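Local coordinates for protein CCMAN5 (Cellulosimicrobium cellulans, PDB 2XSG) that probably hydrolyses alpha-linked mannose residues of glycans as a calcium-containing glycoside hydrolase of family 92, at residues A[358-366]-A[668-679]. Numbering follows the deposited sequence.
Sequences RKFSVIAYI and TMFVAAAVGLFP
Tyr365 OH donates to Leu677 O at 2.8 Å; the oxygen lies at the edge of the phenol ring, and the C=O...O angle of 138° in the carbonyl plane places the hydroxyl on a lone pair. A phenylalanine in place of Tyr365 would probably leave this buried carbonyl without its donor from the helix. In a second bond to a carbonyl, Arg358 NE reaches Pro679 O at 3.1 Å, near the guanidinium plane though bent at the hydrogen (137°), while NH2 bonds Val680 O.

Helix 668-675 ends in a Schellman motif with Gly676 as the C-prime residue at positive phi; Leu677, whose N bonds weakly to Ala672 O, belongs to it. Residues 677-679 then run back along helix 358-366, from beside Tyr365 to beside Arg358. Both segments belong to the GH92 catalytic domain, their helix axes 9.6 Å apart and crossing at 51°.

The apolar contacts centre on Val362. Its CG2, anti to the carbonyl carbon, faces Ala672 CB at 3.9 Å and also touches Met669 CE and Pro679 CD. Thr668 CG2 packs on Val362 CB (3.6 Å), the two side chains running in opposite directions; Thr668 OG1 bonds Gly664 O. Beyond the helix, Pro679 CB abuts Ser361 CB at 3.5 Å. Ile366 CD1 and Val671 CG1 meet tip to tip at 3.3 Å.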
loop_
_atom_site.group_PDB
_atom_site.type_symbol
_atom_site.label_atom_id
_atom_site.label_comp_id
_atom_site.label_asym_id
_atom_site.label_seq_id
_atom_site.Cartn_x
_atom_site.Cartn_y
_atom_site.Cartn_z
ATOM N N ARG A 358 -7.173 4.481 5.222
ATOM C CA ARG A 358 -7.648 3.594 6.301
ATOM C C ARG A 358 -6.579 2.624 6.831
ATOM O O ARG A 358 -6.740 2.056 7.915
ATOM C CB ARG A 358 -8.864 2.783 5.866
ATOM C CG ARG A 358 -10.162 3.548 5.897
ATOM C CD ARG A 358 -11.366 2.586 5.910
ATOM N NE ARG A 358 -12.593 3.288 6.254
ATOM C CZ ARG A 358 -13.232 4.092 5.413
ATOM N NH1 ARG A 358 -12.759 4.275 4.188
ATOM N NH2 ARG A 358 -14.337 4.712 5.795
ATOM N N LYS A 359 -5.511 2.413 6.066
ATOM C CA LYS A 359 -4.500 1.422 6.456
ATOM C C LYS A 359 -3.742 1.857 7.718
ATOM O O LYS A 359 -3.375 1.011 8.555
ATOM C CB LYS A 359 -3.537 1.100 5.289
ATOM C CG LYS A 359 -2.354 2.044 5.152
ATOM C CD LYS A 359 -1.434 1.654 4.001
ATOM C CE LYS A 359 -0.156 2.461 4.076
ATOM N NZ LYS A 359 0.543 2.579 2.741
ATOM N N PHE A 360 -3.524 3.169 7.854
ATOM C CA PHE A 360 -2.769 3.702 8.969
ATOM C C PHE A 360 -3.476 3.413 10.286
ATOM O O PHE A 360 -2.816 3.102 11.283
ATOM C CB PHE A 360 -2.519 5.211 8.803
ATOM C CG PHE A 360 -1.657 5.547 7.607
ATOM C CD1 PHE A 360 -0.277 5.433 7.676
ATOM C CD2 PHE A 360 -2.232 5.948 6.412
ATOM C CE1 PHE A 360 0.528 5.715 6.572
ATOM C CE2 PHE A 360 -1.428 6.258 5.298
ATOM C CZ PHE A 360 -0.049 6.144 5.391
ATOM N N SER A 361 -4.810 3.489 10.289
ATOM C CA SER A 361 -5.570 3.226 11.508
ATOM C C SER A 361 -5.304 1.813 12.041
ATOM O O SER A 361 -5.339 1.594 13.263
ATOM C CB SER A 361 -7.064 3.408 11.288
ATOM O OG SER A 361 -7.413 4.676 10.732
ATOM N N VAL A 362 -5.065 0.870 11.129
ATOM C CA VAL A 362 -4.739 -0.527 11.469
ATOM C C VAL A 362 -3.283 -0.679 11.919
ATOM O O VAL A 362 -3.006 -1.332 12.928
ATOM C CB VAL A 362 -5.013 -1.491 10.279
ATOM C CG1 VAL A 362 -4.767 -2.964 10.681
ATOM C CG2 VAL A 362 -6.445 -1.317 9.719
ATOM N N ILE A 363 -2.349 -0.093 11.163
ATOM C CA ILE A 363 -0.956 -0.003 11.597
ATOM C C ILE A 363 -0.873 0.476 13.054
ATOM O O ILE A 363 -0.116 -0.089 13.852
ATOM C CB ILE A 363 -0.098 0.912 10.677
ATOM C CG1 ILE A 363 0.076 0.287 9.293
ATOM C CG2 ILE A 363 1.284 1.153 11.294
ATOM C CD1 ILE A 363 0.681 1.252 8.273
ATOM N N ALA A 364 -1.669 1.486 13.404
ATOM C CA ALA A 364 -1.721 1.977 14.795
ATOM C C ALA A 364 -1.872 0.869 15.845
ATOM O O ALA A 364 -1.232 0.928 16.893
ATOM C CB ALA A 364 -2.809 3.028 14.975
ATOM N N TYR A 365 -2.687 -0.151 15.581
ATOM C CA TYR A 365 -2.846 -1.187 16.612
ATOM C C TYR A 365 -1.918 -2.403 16.468
ATOM O O TYR A 365 -1.855 -3.257 17.363
ATOM C CB TYR A 365 -4.325 -1.539 16.882
ATOM C CG TYR A 365 -5.064 -2.393 15.865
ATOM C CD1 TYR A 365 -4.673 -3.699 15.603
ATOM C CD2 TYR A 365 -6.219 -1.910 15.231
ATOM C CE1 TYR A 365 -5.382 -4.494 14.699
ATOM C CE2 TYR A 365 -6.942 -2.691 14.346
ATOM C CZ TYR A 365 -6.507 -3.993 14.078
ATOM O OH TYR A 365 -7.209 -4.788 13.194
ATOM N N ILE A 366 -1.164 -2.458 15.367
ATOM C CA ILE A 366 -0.208 -3.544 15.164
ATOM C C ILE A 366 1.226 -3.129 15.537
ATOM O O ILE A 366 1.939 -3.898 16.188
ATOM C CB ILE A 366 -0.326 -4.159 13.751
ATOM C CG1 ILE A 366 -1.626 -4.984 13.683
ATOM C CG2 ILE A 366 0.874 -5.081 13.437
ATOM C CD1 ILE A 366 -2.048 -5.378 12.310
ATOM N N THR A 668 -3.573 -4.830 4.195
ATOM C CA THR A 668 -3.845 -4.299 5.527
ATOM C C THR A 668 -5.303 -4.514 5.947
ATOM O O THR A 668 -5.570 -4.874 7.082
ATOM C CB THR A 668 -3.481 -2.810 5.615
ATOM O OG1 THR A 668 -2.129 -2.627 5.194
ATOM C CG2 THR A 668 -3.603 -2.312 7.028
ATOM N N MET A 669 -6.246 -4.320 5.025
ATOM C CA MET A 669 -7.642 -4.672 5.316
ATOM C C MET A 669 -7.840 -6.160 5.599
ATOM O O MET A 669 -8.671 -6.535 6.431
ATOM C CB MET A 669 -8.578 -4.186 4.209
ATOM C CG MET A 669 -8.489 -2.693 3.938
ATOM S SD MET A 669 -8.720 -1.598 5.373
ATOM C CE MET A 669 -7.053 -1.105 5.792
ATOM N N PHE A 670 -7.086 -7.015 4.920
ATOM C CA PHE A 670 -7.155 -8.451 5.214
ATOM C C PHE A 670 -6.696 -8.734 6.643
ATOM O O PHE A 670 -7.348 -9.478 7.377
ATOM C CB PHE A 670 -6.318 -9.272 4.232
ATOM C CG PHE A 670 -6.425 -10.760 4.453
ATOM C CD1 PHE A 670 -5.677 -11.384 5.457
ATOM C CD2 PHE A 670 -7.277 -11.533 3.673
ATOM C CE1 PHE A 670 -5.800 -12.756 5.676
ATOM C CE2 PHE A 670 -7.399 -12.913 3.895
ATOM C CZ PHE A 670 -6.652 -13.519 4.883
ATOM N N VAL A 671 -5.553 -8.170 7.026
ATOM C CA VAL A 671 -5.084 -8.319 8.400
ATOM C C VAL A 671 -6.168 -7.868 9.390
ATOM O O VAL A 671 -6.448 -8.564 10.363
ATOM C CB VAL A 671 -3.798 -7.529 8.619
ATOM C CG1 VAL A 671 -3.504 -7.354 10.137
ATOM C CG2 VAL A 671 -2.636 -8.234 7.913
ATOM N N ALA A 672 -6.758 -6.698 9.137
ATOM C CA ALA A 672 -7.781 -6.128 10.025
ATOM C C ALA A 672 -9.001 -7.050 10.155
ATOM O O ALA A 672 -9.535 -7.255 11.265
ATOM C CB ALA A 672 -8.206 -4.747 9.517
ATOM N N ALA A 673 -9.436 -7.603 9.023
ATOM C CA ALA A 673 -10.560 -8.539 9.015
ATOM C C ALA A 673 -10.225 -9.779 9.847
ATOM O O ALA A 673 -11.066 -10.248 10.623
ATOM C CB ALA A 673 -10.920 -8.924 7.595
ATOM N N ALA A 674 -8.982 -10.264 9.708
ATOM C CA ALA A 674 -8.505 -11.472 10.407
ATOM C C ALA A 674 -8.472 -11.271 11.907
ATOM O O ALA A 674 -8.903 -12.155 12.653
ATOM C CB ALA A 674 -7.136 -11.898 9.913
ATOM N N VAL A 675 -7.956 -10.121 12.342
ATOM C CA VAL A 675 -8.003 -9.747 13.764
ATOM C C VAL A 675 -9.465 -9.558 14.188
ATOM O O VAL A 675 -9.874 -9.990 15.279
ATOM C CB VAL A 675 -7.182 -8.468 14.039
ATOM C CG1 VAL A 675 -7.371 -7.954 15.498
ATOM C CG2 VAL A 675 -5.714 -8.721 13.750
ATOM N N GLY A 676 -10.243 -8.920 13.308
ATOM C CA GLY A 676 -11.649 -8.705 13.544
ATOM C C GLY A 676 -12.000 -7.301 13.989
ATOM O O GLY A 676 -13.112 -7.082 14.492
ATOM N N LEU A 677 -11.054 -6.367 13.821
ATOM C CA LEU A 677 -11.243 -4.971 14.188
ATOM C C LEU A 677 -10.959 -4.067 13.003
ATOM O O LEU A 677 -9.824 -4.004 12.510
ATOM C CB LEU A 677 -10.334 -4.576 15.360
ATOM C CG LEU A 677 -10.561 -5.307 16.679
ATOM C CD1 LEU A 677 -9.413 -4.941 17.586
ATOM C CD2 LEU A 677 -11.915 -4.975 17.311
ATOM N N PHE A 678 -11.992 -3.351 12.567
ATOM C CA PHE A 678 -11.907 -2.549 11.349
ATOM C C PHE A 678 -12.154 -1.062 11.610
ATOM O O PHE A 678 -13.050 -0.708 12.385
ATOM C CB PHE A 678 -12.930 -3.054 10.341
ATOM C CG PHE A 678 -12.840 -2.375 9.012
ATOM C CD1 PHE A 678 -11.994 -2.873 8.027
ATOM C CD2 PHE A 678 -13.589 -1.244 8.742
ATOM C CE1 PHE A 678 -11.890 -2.242 6.792
ATOM C CE2 PHE A 678 -13.485 -0.610 7.513
ATOM C CZ PHE A 678 -12.640 -1.116 6.533
ATOM N N PRO A 679 -11.374 -0.175 10.948
ATOM C CA PRO A 679 -11.603 1.243 11.187
ATOM C C PRO A 679 -12.631 1.835 10.215
ATOM O O PRO A 679 -12.268 2.381 9.165
ATOM C CB PRO A 679 -10.211 1.851 10.960
ATOM C CG PRO A 679 -9.634 0.980 9.867
ATOM C CD PRO A 679 -10.196 -0.406 10.084
#